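Local coordinates for protein sucrose 6(F)-phosphate phosphorylase (Thermoanaerobacterium thermosaccharolyticum DSM 571, PDB 6S9V) that is a phosphorylase of the alpha-amylase family, a single-chain protein built round an eight-stranded parallel TIM barrel with an antiparallel sheet near its C-terminus, at residues I93-V99 and V205-D211; R149-T155 and T174-E178; K286-Y292 and C459-R465. All blocks are in the same frame, centred on the assembly; numbering follows the deposited sequence.

Interaction 1: I93-V99 and V205-D211; sequences ILLDLMV and VKIVRLD
Arg209 runs alongside Asp96 where two adjacent parallel strands of the alpha-amylase-type TIM barrel, 92-97 and 207-210, meet as third and fourth members of the ring. Their axes are turned 32° against each other, in keeping with the twist of a closed barrel. Leu95 donates its N-H to Ile207 O and accepts from Arg209 N (2.8 Å from Leu95 O); Leu97 repeats the pattern with Arg209 O and Asp211 N. At the N-terminal end of the pair Ile93 O serves two successive amides, Lys206 N and, weakly, Ile207 N.

The Arg209 side chain points into the barrel, leaving with CG anti to the backbone N (chi1 174°) and staying extended to NE. Arg209 CB rests on Leu94 CD2 at 3.7 Å. Arg209 CG passes Asp96 OD2 at the same distance, and Arg209 CD closes to 3.1 Å from Asp96 OD2. The guanidinium then brings Arg209 NH1 back to Asp96 OD2, a 2.8 Å salt bridge that meets the oxygen nearly along its C-O axis but lies 30° out of the guanidinium plane. Arg209 NH1 also bridges, almost in that plane, to Asp211 OD1 at 3.2 Å, while NE pairs with a sulfate ion. Asp96 OD1 is bonded to His53 NE2, so both oxygens of this buried carboxylate are engaged, which should restrict its rotation. Asp211 OD1 also holds a BTB molecule, consistent with a pocket at the C-terminal ends of the strands.

The outward side is apolar and lies under helices 81-88 and 187-202. There Leu95 CD1 crosses Val205 CG2 at 3.5 Å, roughly at a right angle, and the CB of Leu97 packs against Val208 CG1, also at 3.5 Å.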
loop_
_atom_site.group_PDB
_atom_site.type_symbol
_atom_site.label_atom_id
_atom_site.label_comp_id
_atom_site.label_asym_id
_atom_site.label_seq_id
_atom_site.Cartn_x
_atom_site.Cartn_y
_atom_site.Cartn_z
ATOM N N ILE A 93 -13.813 4.794 3.064
ATOM C CA ILE A 93 -12.743 4.507 4.016
ATOM C C ILE A 93 -12.117 3.157 3.692
ATOM O O ILE A 93 -12.815 2.155 3.518
ATOM C CB ILE A 93 -13.264 4.533 5.463
ATOM C CG1 ILE A 93 -13.908 5.884 5.775
ATOM C CG2 ILE A 93 -12.130 4.256 6.429
ATOM C CD1 ILE A 93 -13.014 7.076 5.553
ATOM N N LEU A 94 -10.792 3.140 3.602
ATOM C CA LEU A 94 -10.004 1.929 3.436
ATOM C C LEU A 94 -9.163 1.742 4.693
ATOM O O LEU A 94 -8.410 2.643 5.073
ATOM C CB LEU A 94 -9.129 2.064 2.194
ATOM C CG LEU A 94 -8.539 0.840 1.523
ATOM C CD1 LEU A 94 -8.054 1.234 0.122
ATOM C CD2 LEU A 94 -7.422 0.280 2.355
ATOM N N LEU A 95 -9.297 0.583 5.339
ATOM C CA LEU A 95 -8.508 0.255 6.518
ATOM C C LEU A 95 -7.746 -1.047 6.313
ATOM O O LEU A 95 -8.102 -1.868 5.469
ATOM C CB LEU A 95 -9.386 0.117 7.764
ATOM C CG LEU A 95 -10.092 1.353 8.305
ATOM C CD1 LEU A 95 -10.855 0.977 9.581
ATOM C CD2 LEU A 95 -9.101 2.481 8.580
ATOM N N ASP A 96 -6.708 -1.231 7.129
ATOM C CA ASP A 96 -5.875 -2.425 7.090
ATOM C C ASP A 96 -6.398 -3.511 8.017
ATOM O O ASP A 96 -6.770 -3.241 9.165
ATOM C CB ASP A 96 -4.441 -2.111 7.533
ATOM C CG ASP A 96 -3.707 -1.231 6.566
ATOM O OD1 ASP A 96 -3.866 0.007 6.624
ATOM O OD2 ASP A 96 -2.950 -1.794 5.761
ATOM N N LEU A 97 -6.349 -4.750 7.535
ATOM C CA LEU A 97 -6.501 -5.941 8.358
ATOM C C LEU A 97 -5.167 -6.678 8.338
ATOM O O LEU A 97 -4.679 -7.058 7.268
ATOM C CB LEU A 97 -7.628 -6.834 7.837
ATOM C CG LEU A 97 -7.836 -8.155 8.573
ATOM C CD1 LEU A 97 -8.123 -7.884 10.053
ATOM C CD2 LEU A 97 -8.962 -8.949 7.933
ATOM N N MET A 98 -4.557 -6.837 9.509
ATOM C CA MET A 98 -3.268 -7.525 9.603
ATOM C C MET A 98 -3.545 -9.023 9.686
ATOM O O MET A 98 -3.510 -9.654 10.748
ATOM C CB MET A 98 -2.468 -7.008 10.789
ATOM C CG MET A 98 -1.593 -5.777 10.451
ATOM S SD MET A 98 -2.432 -4.343 9.699
ATOM C CE MET A 98 -3.383 -3.718 11.091
ATOM N N VAL A 99 -3.825 -9.613 8.520
ATOM C CA VAL A 99 -4.188 -11.020 8.495
ATOM C C VAL A 99 -3.033 -11.911 8.936
ATOM O O VAL A 99 -3.261 -13.069 9.299
ATOM C CB VAL A 99 -4.674 -11.476 7.099
ATOM C CG1 VAL A 99 -6.019 -10.859 6.764
ATOM C CG2 VAL A 99 -3.640 -11.150 6.031
ATOM N N VAL A 205 -16.738 1.164 6.958
ATOM C CA VAL A 205 -15.556 0.836 6.165
ATOM C C VAL A 205 -15.956 -0.049 4.996
ATOM O O VAL A 205 -16.646 -1.060 5.172
ATOM C CB VAL A 205 -14.504 0.142 7.046
ATOM C CG1 VAL A 205 -13.302 -0.293 6.212
ATOM C CG2 VAL A 205 -14.079 1.057 8.165
ATOM N N LYS A 206 -15.519 0.327 3.786
ATOM C CA LYS A 206 -15.948 -0.343 2.571
ATOM C C LYS A 206 -14.856 -1.134 1.866
ATOM O O LYS A 206 -15.175 -2.049 1.102
ATOM C CB LYS A 206 -16.441 0.709 1.561
ATOM C CG LYS A 206 -17.795 1.326 1.817
ATOM C CD LYS A 206 -18.264 2.045 0.553
ATOM C CE LYS A 206 -19.506 2.883 0.792
ATOM N NZ LYS A 206 -20.609 2.107 1.412
ATOM N N ILE A 207 -13.590 -0.826 2.116
ATOM C CA ILE A 207 -12.469 -1.514 1.495
ATOM C C ILE A 207 -11.470 -1.884 2.577
ATOM O O ILE A 207 -11.172 -1.075 3.461
ATOM C CB ILE A 207 -11.803 -0.645 0.406
ATOM C CG1 ILE A 207 -12.864 -0.089 -0.548
ATOM C CG2 ILE A 207 -10.763 -1.449 -0.343
ATOM C CD1 ILE A 207 -12.311 0.908 -1.552
ATOM N N VAL A 208 -10.946 -3.101 2.508
ATOM C CA VAL A 208 -10.008 -3.581 3.515
ATOM C C VAL A 208 -8.752 -4.064 2.809
ATOM O O VAL A 208 -8.814 -4.943 1.938
ATOM C CB VAL A 208 -10.601 -4.691 4.393
ATOM C CG1 VAL A 208 -9.515 -5.354 5.233
ATOM C CG2 VAL A 208 -11.667 -4.107 5.310
ATOM N N ARG A 209 -7.613 -3.507 3.204
ATOM C CA ARG A 209 -6.315 -3.911 2.697
ATOM C C ARG A 209 -5.807 -5.083 3.526
ATOM O O ARG A 209 -5.738 -4.996 4.755
ATOM C CB ARG A 209 -5.346 -2.730 2.787
ATOM C CG ARG A 209 -3.884 -3.004 2.420
ATOM C CD ARG A 209 -3.078 -1.716 2.648
ATOM N NE ARG A 209 -1.679 -1.783 2.222
ATOM C CZ ARG A 209 -0.696 -2.335 2.931
ATOM N NH1 ARG A 209 -0.954 -2.908 4.105
ATOM N NH2 ARG A 209 0.544 -2.321 2.457
ATOM N N LEU A 210 -5.455 -6.175 2.855
ATOM C CA LEU A 210 -4.901 -7.349 3.524
ATOM C C LEU A 210 -3.386 -7.198 3.587
ATOM O O LEU A 210 -2.671 -7.513 2.632
ATOM C CB LEU A 210 -5.301 -8.622 2.792
ATOM C CG LEU A 210 -6.801 -8.921 2.716
ATOM C CD1 LEU A 210 -7.020 -10.334 2.241
ATOM C CD2 LEU A 210 -7.499 -8.709 4.052
ATOM N N ASP A 211 -2.896 -6.749 4.737
ATOM C CA ASP A 211 -1.473 -6.517 4.919
ATOM C C ASP A 211 -0.707 -7.837 4.936
ATOM O O ASP A 211 -1.106 -8.789 5.611
ATOM C CB ASP A 211 -1.244 -5.763 6.229
ATOM C CG ASP A 211 0.225 -5.604 6.558
ATOM O OD1 ASP A 211 0.922 -4.884 5.817
ATOM O OD2 ASP A 211 0.682 -6.188 7.563
#

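Interaction 2: R149-T155 and T174-E178; sequences RTLPYST and TDPSE
Arg149 lays one face of its guanidinium against Ser177, whose CB stands 3.7 Å above the plane and offset toward the rim. The chain reaches this place by a double turn: CG is wedged between the backbone N and carbonyl carbon (chi1 73°), and a further bend at chi3 (-76°) folds the head toward the loop 174-178. All three nitrogens of the group are then used. Arg149 NH2 donates to Thr174 O at 2.9 Å and, at 3.3 Å, to Asp175 OD1 in a salt bridge; both acceptors lie at the edge, near the guanidinium plane, although the carboxylate itself is turned 47° from it. Arg149 NH1 reaches back to its own segment, bonding Leu151 O at 2.7 Å and, weakly, Tyr153 O, while NE is held by Gly172 O. These acceptors together should hold the guanidinium in its orientation.

Asp175 OD1 is a second hub. Besides Arg149 it accepts from two waters: one also donates to Tyr153 O at 2.6 Å, and the other takes the Thr155 N-H at 2.9 Å, so the charge is tied to the strand backbone through solvent. Next to it, Ser154 OG accepts a nearly straight bond from Ser177 N at 3.1 Å and is also hydrogen-bonded to the hydroxyl Thr169 OG1. Pro176, preceded by a cis peptide bond, brings its CB to 3.9 Å from Ser154 CB.

The contact thus fastens a loop to the start of a two-stranded antiparallel sheet. Strand 153-157 pairs with 164-168, and the returning chain 174-178 leads into strand 179-181; within the loop Glu178 forms a salt bridge with Arg105 and Pro176 touches Arg104.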
loop_
_atom_site.group_PDB
_atom_site.type_symbol
_atom_site.label_atom_id
_atom_site.label_comp_id
_atom_site.label_asym_id
_atom_site.label_seq_id
_atom_site.Cartn_x
_atom_site.Cartn_y
_atom_site.Cartn_z
ATOM N N ARG A 149 13.404 -11.236 8.674
ATOM C CA ARG A 149 14.246 -10.918 9.819
ATOM C C ARG A 149 15.174 -12.112 10.002
ATOM O O ARG A 149 15.017 -13.144 9.344
ATOM C CB ARG A 149 13.420 -10.623 11.072
ATOM C CG ARG A 149 12.784 -11.836 11.700
ATOM C CD ARG A 149 11.574 -11.470 12.561
ATOM N NE ARG A 149 11.929 -10.895 13.854
ATOM C CZ ARG A 149 12.254 -11.598 14.936
ATOM N NH1 ARG A 149 12.298 -12.923 14.896
ATOM N NH2 ARG A 149 12.531 -10.971 16.067
ATOM N N THR A 150 16.157 -11.960 10.890
ATOM C CA THR A 150 17.223 -12.953 10.980
ATOM C C THR A 150 16.670 -14.357 11.198
ATOM O O THR A 150 17.114 -15.319 10.561
ATOM C CB THR A 150 18.193 -12.582 12.103
ATOM O OG1 THR A 150 18.667 -11.247 11.897
ATOM C CG2 THR A 150 19.360 -13.531 12.109
ATOM N N LEU A 151 15.721 -14.498 12.119
ATOM C CA LEU A 151 15.040 -15.763 12.346
ATOM C C LEU A 151 13.539 -15.525 12.302
ATOM O O LEU A 151 13.056 -14.535 12.864
ATOM C CB LEU A 151 15.421 -16.377 13.696
ATOM C CG LEU A 151 16.873 -16.837 13.847
ATOM C CD1 LEU A 151 17.132 -17.258 15.289
ATOM C CD2 LEU A 151 17.178 -17.974 12.885
ATOM N N PRO A 152 12.769 -16.424 11.664
ATOM C CA PRO A 152 11.327 -16.184 11.527
ATOM C C PRO A 152 10.521 -16.621 12.741
ATOM O O PRO A 152 9.338 -16.944 12.612
ATOM C CB PRO A 152 10.960 -17.018 10.292
ATOM C CG PRO A 152 11.901 -18.199 10.380
ATOM C CD PRO A 152 13.197 -17.638 10.936
ATOM N N TYR A 153 11.140 -16.617 13.919
ATOM C CA TYR A 153 10.451 -16.988 15.145
ATOM C C TYR A 153 11.093 -16.257 16.315
ATOM O O TYR A 153 12.187 -15.693 16.206
ATOM C CB TYR A 153 10.464 -18.509 15.375
ATOM C CG TYR A 153 11.831 -19.136 15.303
ATOM C CD1 TYR A 153 12.688 -19.102 16.390
ATOM C CD2 TYR A 153 12.257 -19.774 14.150
ATOM C CE1 TYR A 153 13.944 -19.675 16.325
ATOM C CE2 TYR A 153 13.505 -20.352 14.075
ATOM C CZ TYR A 153 14.343 -20.301 15.166
ATOM O OH TYR A 153 15.591 -20.874 15.091
ATOM N N SER A 154 10.384 -16.276 17.440
ATOM C CA SER A 154 10.805 -15.612 18.662
ATOM C C SER A 154 10.519 -16.532 19.841
ATOM O O SER A 154 9.588 -17.343 19.804
ATOM C CB SER A 154 10.080 -14.272 18.862
ATOM O OG SER A 154 10.421 -13.334 17.853
ATOM N N THR A 155 11.309 -16.365 20.902
ATOM C CA THR A 155 11.227 -17.195 22.096
ATOM C C THR A 155 10.602 -16.404 23.239
ATOM O O THR A 155 10.977 -15.253 23.489
ATOM C CB THR A 155 12.616 -17.695 22.499
ATOM O OG1 THR A 155 13.193 -18.412 21.401
ATOM C CG2 THR A 155 12.535 -18.615 23.716
ATOM N N THR A 174 12.555 -5.881 16.863
ATOM C CA THR A 174 13.041 -6.288 18.171
ATOM C C THR A 174 13.039 -7.809 18.261
ATOM O O THR A 174 12.346 -8.497 17.509
ATOM C CB THR A 174 12.183 -5.710 19.305
ATOM O OG1 THR A 174 10.861 -6.269 19.264
ATOM C CG2 THR A 174 12.084 -4.200 19.183
ATOM N N ASP A 175 13.829 -8.324 19.198
ATOM C CA ASP A 175 13.823 -9.743 19.535
ATOM C C ASP A 175 13.630 -9.851 21.042
ATOM O O ASP A 175 14.463 -9.327 21.808
ATOM C CB ASP A 175 15.115 -10.433 19.096
ATOM C CG ASP A 175 14.993 -11.946 19.118
ATOM O OD1 ASP A 175 13.979 -12.470 18.603
ATOM O OD2 ASP A 175 15.910 -12.611 19.647
ATOM N N PRO A 176 12.555 -10.485 21.525
ATOM C CA PRO A 176 11.466 -11.088 20.748
ATOM C C PRO A 176 10.668 -10.041 19.988
ATOM O O PRO A 176 10.668 -8.873 20.370
ATOM C CB PRO A 176 10.610 -11.767 21.815
ATOM C CG PRO A 176 10.889 -11.001 23.057
ATOM C CD PRO A 176 12.326 -10.608 22.975
ATOM N N SER A 177 9.988 -10.472 18.925
ATOM C CA SER A 177 9.205 -9.559 18.112
ATOM C C SER A 177 7.914 -9.166 18.817
ATOM O O SER A 177 7.369 -9.915 19.631
ATOM C CB SER A 177 8.862 -10.198 16.768
ATOM O OG SER A 177 7.968 -9.371 16.050
ATOM N N GLU A 178 7.431 -7.969 18.483
ATOM C CA GLU A 178 6.115 -7.508 18.901
ATOM C C GLU A 178 4.997 -8.104 18.069
ATOM O O GLU A 178 3.829 -7.991 18.458
ATOM C CB GLU A 178 6.032 -5.986 18.797
ATOM C CG GLU A 178 6.928 -5.242 19.774
ATOM C CD GLU A 178 6.478 -5.360 21.215
ATOM O OE1 GLU A 178 5.255 -5.493 21.457
ATOM O OE2 GLU A 178 7.351 -5.281 22.112
HETATM O O HOH W 1 14.387 -15.218 17.494
HETATM O O HOH W 2 13.401 -14.292 20.810
#

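Interaction 3: K286-Y292 and C459-R465; sequences KSNEMLY and CRKDEIR. With SO4 (sulfate ion), chain G.
A type I turn, Arg460 to Glu463, at the head of strand 463-470 in the C-terminal antiparallel sheet is gripped by Asn288, next to helix 289-295, which Ser287 OG caps by accepting from Glu289 N. Asn288 N donates to Lys461 O at 2.9 Å. With CG set between its backbone N and carbonyl carbon (chi1 70°), the Asn288 side chain turns ND2 to Glu463 O, also at 2.9 Å; the same nitrogen lies 3.9 Å above the Tyr292 ring plane, over the ring centre. Tyr292 OH accepts from Arg465 N at 3.0 Å and has a further bond to Glu457 O, while Cys459 SG sits obliquely 4.7 Å from the ring centroid. Deeper in, Leu291 CD2 meets Ile464 CD1 at 3.9 Å, crossing at about a right angle beside helix 372-384. At the outer side of the turn Arg460 binds a sulfate ion, Arg460 NH2 reaching its O1 at 3.0 Å, with Lys482 as another ligand. Across the junction the hydrogen bonds all involve backbone groups, consistent with the Asn288 backbone and side chain and the Tyr292 hydroxyl holding the path of turn and strand, with a small apolar patch beneath.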
loop_
_atom_site.group_PDB
_atom_site.type_symbol
_atom_site.label_atom_id
_atom_site.label_comp_id
_atom_site.label_asym_id
_atom_site.label_seq_id
_atom_site.Cartn_x
_atom_site.Cartn_y
_atom_site.Cartn_z
ATOM N N LYS A 286 13.498 10.024 -20.175
ATOM C CA LYS A 286 12.779 10.684 -21.260
ATOM C C LYS A 286 12.403 9.687 -22.350
ATOM O O LYS A 286 12.569 9.946 -23.546
ATOM C CB LYS A 286 13.599 11.830 -21.850
ATOM C CG LYS A 286 13.951 12.908 -20.860
ATOM C CD LYS A 286 14.678 14.050 -21.550
ATOM C CE LYS A 286 15.155 15.090 -20.547
ATOM N NZ LYS A 286 14.028 15.768 -19.842
ATOM N N SER A 287 11.893 8.533 -21.926
ATOM C CA SER A 287 11.496 7.486 -22.857
ATOM C C SER A 287 10.197 6.860 -22.381
ATOM O O SER A 287 10.080 6.479 -21.213
ATOM C CB SER A 287 12.564 6.396 -22.974
ATOM O OG SER A 287 12.035 5.272 -23.665
ATOM N N ASN A 288 9.249 6.704 -23.297
ATOM C CA ASN A 288 7.954 6.135 -22.959
ATOM C C ASN A 288 7.909 4.621 -23.129
ATOM O O ASN A 288 6.863 4.019 -22.865
ATOM C CB ASN A 288 6.851 6.786 -23.814
ATOM C CG ASN A 288 6.918 6.385 -25.286
ATOM O OD1 ASN A 288 7.623 5.444 -25.665
ATOM N ND2 ASN A 288 6.155 7.085 -26.122
ATOM N N GLU A 289 9.020 3.988 -23.523
ATOM C CA GLU A 289 8.950 2.623 -24.045
ATOM C C GLU A 289 8.502 1.635 -22.975
ATOM O O GLU A 289 7.634 0.785 -23.223
ATOM C CB GLU A 289 10.310 2.207 -24.614
ATOM C CG GLU A 289 10.680 2.915 -25.906
ATOM C CD GLU A 289 11.738 2.180 -26.727
ATOM O OE1 GLU A 289 11.738 0.930 -26.752
ATOM O OE2 GLU A 289 12.575 2.864 -27.352
ATOM N N MET A 290 9.087 1.718 -21.784
ATOM C CA MET A 290 8.687 0.827 -20.701
ATOM C C MET A 290 7.251 1.093 -20.272
ATOM O O MET A 290 6.479 0.156 -20.040
ATOM C CB MET A 290 9.629 1.001 -19.515
ATOM C CG MET A 290 9.410 0.014 -18.390
ATOM S SD MET A 290 10.497 0.331 -16.989
ATOM C CE MET A 290 9.964 -0.962 -15.862
ATOM N N LEU A 291 6.879 2.368 -20.153
ATOM C CA LEU A 291 5.518 2.720 -19.763
ATOM C C LEU A 291 4.511 2.210 -20.782
ATOM O O LEU A 291 3.479 1.630 -20.422
ATOM C CB LEU A 291 5.402 4.235 -19.608
ATOM C CG LEU A 291 3.998 4.793 -19.355
ATOM C CD1 LEU A 291 3.469 4.332 -18.007
ATOM C CD2 LEU A 291 4.027 6.321 -19.446
ATOM N N TYR A 292 4.784 2.436 -22.068
ATOM C CA TYR A 292 3.858 1.988 -23.097
ATOM C C TYR A 292 3.743 0.471 -23.104
ATOM O O TYR A 292 2.643 -0.072 -23.256
ATOM C CB TYR A 292 4.290 2.527 -24.455
ATOM C CG TYR A 292 3.568 3.814 -24.807
ATOM C CD1 TYR A 292 3.473 4.850 -23.884
ATOM C CD2 TYR A 292 2.970 3.982 -26.048
ATOM C CE1 TYR A 292 2.810 6.028 -24.188
ATOM C CE2 TYR A 292 2.309 5.157 -26.368
ATOM C CZ TYR A 292 2.227 6.173 -25.429
ATOM O OH TYR A 292 1.565 7.337 -25.736
ATOM N N CYS A 459 2.874 8.025 -30.683
ATOM C CA CYS A 459 3.632 9.250 -30.470
ATOM C C CYS A 459 5.111 8.897 -30.495
ATOM O O CYS A 459 5.484 7.725 -30.551
ATOM C CB CYS A 459 3.255 9.915 -29.144
ATOM S SG CYS A 459 3.566 8.879 -27.701
ATOM N N ARG A 460 5.949 9.936 -30.461
ATOM C CA ARG A 460 7.395 9.769 -30.417
ATOM C C ARG A 460 7.825 9.193 -29.071
ATOM O O ARG A 460 7.112 9.279 -28.071
ATOM C CB ARG A 460 8.098 11.106 -30.681
ATOM C CG ARG A 460 7.780 11.718 -32.045
ATOM C CD ARG A 460 8.532 11.005 -33.173
ATOM N NE ARG A 460 9.955 11.339 -33.144
ATOM C CZ ARG A 460 10.904 10.686 -33.805
ATOM N NH1 ARG A 460 10.603 9.635 -34.554
ATOM N NH2 ARG A 460 12.166 11.082 -33.705
ATOM N N LYS A 461 9.018 8.592 -29.065
ATOM C CA LYS A 461 9.533 7.967 -27.854
ATOM C C LYS A 461 9.639 8.950 -26.700
ATOM O O LYS A 461 9.442 8.566 -25.542
ATOM C CB LYS A 461 10.917 7.369 -28.130
ATOM C CG LYS A 461 11.457 6.502 -27.005
ATOM C CD LYS A 461 12.856 5.959 -27.318
ATOM C CE LYS A 461 13.906 7.075 -27.341
ATOM N NZ LYS A 461 13.996 7.826 -26.050
ATOM N N ASP A 462 9.934 10.217 -26.989
ATOM C CA ASP A 462 10.043 11.236 -25.952
ATOM C C ASP A 462 8.740 11.994 -25.738
ATOM O O ASP A 462 8.757 13.137 -25.271
ATOM C CB ASP A 462 11.193 12.197 -26.275
ATOM C CG ASP A 462 11.031 12.896 -27.615
ATOM O OD1 ASP A 462 9.974 12.744 -28.269
ATOM O OD2 ASP A 462 11.983 13.605 -28.022
ATOM N N GLU A 463 7.605 11.362 -26.028
ATOM C CA GLU A 463 6.297 11.948 -25.779
ATOM C C GLU A 463 5.426 10.915 -25.078
ATOM O O GLU A 463 5.739 9.723 -25.056
ATOM C CB GLU A 463 5.622 12.399 -27.081
ATOM C CG GLU A 463 6.390 13.420 -27.889
ATOM C CD GLU A 463 5.769 13.665 -29.254
ATOM O OE1 GLU A 463 5.005 12.796 -29.734
ATOM O OE2 GLU A 463 6.043 14.722 -29.854
ATOM N N ILE A 464 4.331 11.391 -24.491
ATOM C CA ILE A 464 3.283 10.538 -23.939
ATOM C C ILE A 464 1.949 11.091 -24.418
ATOM O O ILE A 464 1.673 12.283 -24.250
ATOM C CB ILE A 464 3.335 10.493 -22.399
ATOM C CG1 ILE A 464 4.609 9.779 -21.938
ATOM C CG2 ILE A 464 2.093 9.809 -21.838
ATOM C CD1 ILE A 464 4.945 9.989 -20.477
ATOM N N ARG A 465 1.118 10.229 -25.007
ATOM C CA ARG A 465 -0.196 10.648 -25.493
ATOM C C ARG A 465 -1.211 9.590 -25.099
ATOM O O ARG A 465 -1.190 8.481 -25.641
ATOM C CB ARG A 465 -0.194 10.867 -27.005
ATOM C CG ARG A 465 0.664 12.036 -27.453
ATOM C CD ARG A 465 0.399 12.419 -28.917
ATOM N NE ARG A 465 -0.787 13.259 -29.069
ATOM C CZ ARG A 465 -1.133 13.878 -30.197
ATOM N NH1 ARG A 465 -0.384 13.753 -31.286
ATOM N NH2 ARG A 465 -2.230 14.622 -30.242
HETATM S S SO4 G . 11.837 14.252 -31.465
HETATM O O1 SO4 G . 12.291 12.871 -31.334
HETATM O O2 SO4 G . 12.657 14.953 -32.449
HETATM O O3 SO4 G . 10.439 14.253 -31.894
HETATM O O4 SO4 G . 11.953 14.936 -30.179
#

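Overall arrangement
Interaction 1 lies in the buried core of the barrel, about 10 Å between its centre and that of the chain, whereas interactions 2 and 3 are partly buried and lie on opposite sides of the chain's centre, their own centres about 46 Å apart. Interaction 2 is nested in sequence between the two barrel strands of interaction 1, in an excursion bearing a small hairpin; interaction 3 follows later and joins the barrel's helical surround to the C-terminal sheet. Regular strand pairing and a charged cluster mark the first contact. In the second, one arginine and bridging waters tie a loop down, and in the third, neutral side chains and one backbone amide bind the main chain of a turn and strand.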